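Local coordinates for thioredoxin-like protein (Parabacteroides distasonis, PDB 4FO5) that belongs to the AhpC/TSA and thioredoxin-like proteins and is probably an oxidoreductase, though its substrate and precise role are not established, at residues N38-Y43 and S70-E75. Numbering follows the deposited sequence. Where two conformers were deposited one is given.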
loop_
_atom_site.group_PDB
_atom_site.type_symbol
_atom_site.label_atom_id
_atom_site.label_comp_id
_atom_site.label_asym_id
_atom_site.label_seq_id
_atom_site.Cartn_x
_atom_site.Cartn_y
_atom_site.Cartn_z
ATOM N N ASN A 38 -0.575 0.448 0.357
ATOM C CA ASN A 38 -1.865 1.087 0.472
ATOM C C ASN A 38 -3.011 0.073 0.601
ATOM O O ASN A 38 -3.048 -0.909 -0.120
ATOM C CB ASN A 38 -2.096 2.010 -0.716
ATOM C CG ASN A 38 -3.355 2.790 -0.587
ATOM O OD1 ASN A 38 -3.516 3.583 0.331
ATOM N ND2 ASN A 38 -4.276 2.591 -1.519
ATOM N N PHE A 39 -3.915 0.301 1.554
ATOM C CA PHE A 39 -5.092 -0.537 1.778
ATOM C C PHE A 39 -6.302 0.214 1.343
ATOM O O PHE A 39 -6.454 1.394 1.669
ATOM C CB PHE A 39 -5.214 -0.948 3.259
ATOM C CG PHE A 39 -4.070 -1.823 3.709
ATOM C CD1 PHE A 39 -4.080 -3.189 3.459
ATOM C CD2 PHE A 39 -2.940 -1.269 4.303
ATOM C CE1 PHE A 39 -3.017 -4.002 3.872
ATOM C CE2 PHE A 39 -1.887 -2.079 4.727
ATOM C CZ PHE A 39 -1.927 -3.438 4.501
ATOM N N TRP A 40 -7.181 -0.465 0.613
ATOM C CA TRP A 40 -8.418 0.109 0.111
ATOM C C TRP A 40 -9.435 -1.004 -0.139
ATOM O O TRP A 40 -9.100 -2.180 -0.055
ATOM C CB TRP A 40 -8.153 0.907 -1.199
ATOM C CG TRP A 40 -7.782 0.024 -2.353
ATOM C CD1 TRP A 40 -6.600 -0.624 -2.536
ATOM C CD2 TRP A 40 -8.636 -0.384 -3.432
ATOM N NE1 TRP A 40 -6.646 -1.381 -3.680
ATOM C CE2 TRP A 40 -7.891 -1.265 -4.244
ATOM C CE3 TRP A 40 -9.962 -0.093 -3.788
ATOM C CZ2 TRP A 40 -8.426 -1.862 -5.397
ATOM C CZ3 TRP A 40 -10.493 -0.693 -4.928
ATOM C CH2 TRP A 40 -9.724 -1.552 -5.723
ATOM N N ALA A 41 -10.667 -0.622 -0.466
ATOM C CA ALA A 41 -11.748 -1.533 -0.846
ATOM C C ALA A 41 -12.757 -0.758 -1.667
ATOM O O ALA A 41 -12.965 0.427 -1.399
ATOM C CB ALA A 41 -12.411 -2.142 0.381
ATOM N N ALA A 42 -13.372 -1.411 -2.672
ATOM C CA ALA A 42 -14.397 -0.794 -3.520
ATOM C C ALA A 42 -15.575 -0.264 -2.674
ATOM O O ALA A 42 -16.148 0.762 -3.030
ATOM C CB ALA A 42 -14.897 -1.793 -4.555
ATOM N N TYR A 43 -15.874 -0.918 -1.516
ATOM C CA TYR A 43 -16.946 -0.506 -0.595
ATOM C C TYR A 43 -16.585 0.778 0.214
ATOM O O TYR A 43 -17.438 1.292 0.932
ATOM C CB TYR A 43 -17.364 -1.654 0.354
ATOM C CG TYR A 43 -16.321 -2.108 1.357
ATOM C CD1 TYR A 43 -16.034 -1.347 2.489
ATOM C CD2 TYR A 43 -15.722 -3.361 1.248
ATOM C CE1 TYR A 43 -15.130 -1.791 3.452
ATOM C CE2 TYR A 43 -14.811 -3.815 2.202
ATOM C CZ TYR A 43 -14.508 -3.021 3.299
ATOM O OH TYR A 43 -13.596 -3.452 4.239
ATOM N N SER A 70 -0.678 -1.996 -3.574
ATOM C CA SER A 70 -2.068 -1.660 -3.228
ATOM C C SER A 70 -2.818 -2.921 -2.938
ATOM O O SER A 70 -2.900 -3.777 -3.807
ATOM C CB SER A 70 -2.759 -0.927 -4.374
ATOM O OG SER A 70 -2.309 0.396 -4.559
ATOM N N ILE A 71 -3.357 -3.072 -1.737
ATOM C CA ILE A 71 -4.067 -4.305 -1.405
ATOM C C ILE A 71 -5.546 -4.034 -1.190
ATOM O O ILE A 71 -5.892 -3.286 -0.286
ATOM C CB ILE A 71 -3.445 -4.980 -0.162
ATOM C CG1 ILE A 71 -1.922 -5.173 -0.333
ATOM C CG2 ILE A 71 -4.173 -6.312 0.129
ATOM C CD1 ILE A 71 -1.148 -5.657 0.938
ATOM N N SER A 72 -6.410 -4.640 -2.030
ATOM C CA SER A 72 -7.860 -4.534 -1.909
ATOM C C SER A 72 -8.333 -5.507 -0.849
ATOM O O SER A 72 -7.911 -6.681 -0.839
ATOM C CB SER A 72 -8.539 -4.828 -3.244
ATOM O OG SER A 72 -9.901 -5.188 -3.078
HETATM N N MSE A 73 -9.237 -5.029 0.024
HETATM C CA MSE A 73 -9.813 -5.809 1.120
HETATM C C MSE A 73 -11.257 -6.245 0.802
HETATM O O MSE A 73 -11.975 -6.715 1.690
HETATM C CB MSE A 73 -9.726 -5.032 2.445
HETATM C CG MSE A 73 -8.297 -4.786 2.893
HETATM SE SE MSE A 73 -7.454 -6.491 3.341
HETATM C CE MSE A 73 -5.772 -6.034 3.166
ATOM N N ASP A 74 -11.664 -6.145 -0.478
ATOM C CA ASP A 74 -12.975 -6.627 -0.931
ATOM C C ASP A 74 -12.954 -8.150 -0.882
ATOM O O ASP A 74 -11.956 -8.741 -1.295
ATOM C CB ASP A 74 -13.301 -6.133 -2.352
ATOM C CG ASP A 74 -13.433 -4.630 -2.489
ATOM O OD1 ASP A 74 -14.439 -4.076 -2.001
ATOM O OD2 ASP A 74 -12.558 -4.015 -3.131
ATOM N N GLU A 75 -14.010 -8.783 -0.333
ATOM C CA GLU A 75 -14.081 -10.244 -0.213
ATOM C C GLU A 75 -14.101 -10.953 -1.591
ATOM O O GLU A 75 -13.418 -11.970 -1.754
ATOM C CB GLU A 75 -15.307 -10.664 0.613
#
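Two donors grip OD2 of Asp74: the backbone N of Ala42, 2.8 Å from OD2, reaches its syn lone pair along an almost straight N-H...O line (176°), and OG of Ser72 gives a second hydrogen bond to OD2 on the anti side, somewhat out of the carboxylate plane. In Ser72 the hydroxyl stands opposite the backbone N (chi1 160°), which turns it toward the carboxylate of Asp74, two residues further along. The other carboxylate oxygen, OD1, lies 3.5 Å from CB of Ala42 and 3.6 Å from CD2 of Tyr43, whose ring is nearly perpendicular to the carboxylate. With an alanine in place of Asp74, the Ala42 amide and the Ser72 hydroxyl would probably lose their shared acceptor, and the two loops would be less firmly tied to each other. These loops leave the C-terminal ends of strands 34-40 and 66-72, neighbouring parallel strands of the thioredoxin-fold sheet, linked through helix 45-58 in a beta-alpha-beta crossover. In the thioredoxin family the loop following the first of these strands usually carries the redox-active CXXC motif; here neither the loop from Ala41 nor the first turn of helix 45-58 that follows holds a cysteine. The strands are joined by Ile71 N to Asn38 O (2.7 Å), Trp40 N to Ile71 O and Met73 N to Trp40 O. On the face bearing Trp40, the indole lies over Ser72, with Ser72 CA 4.0 Å from the centroid of the five-membered ring in a CH-pi contact and Ser72 CB near CZ2; helices 45-58 and 77-87 also touch the indole. On the face bearing Phe39, the selenomethionine Met73, its chain bent at chi2 (-66°), brings CE to the ring edge, 3.3 Å from Phe39 CD1, while Ile71 runs alongside, its CD1 3.9 Å from Phe39 CE1.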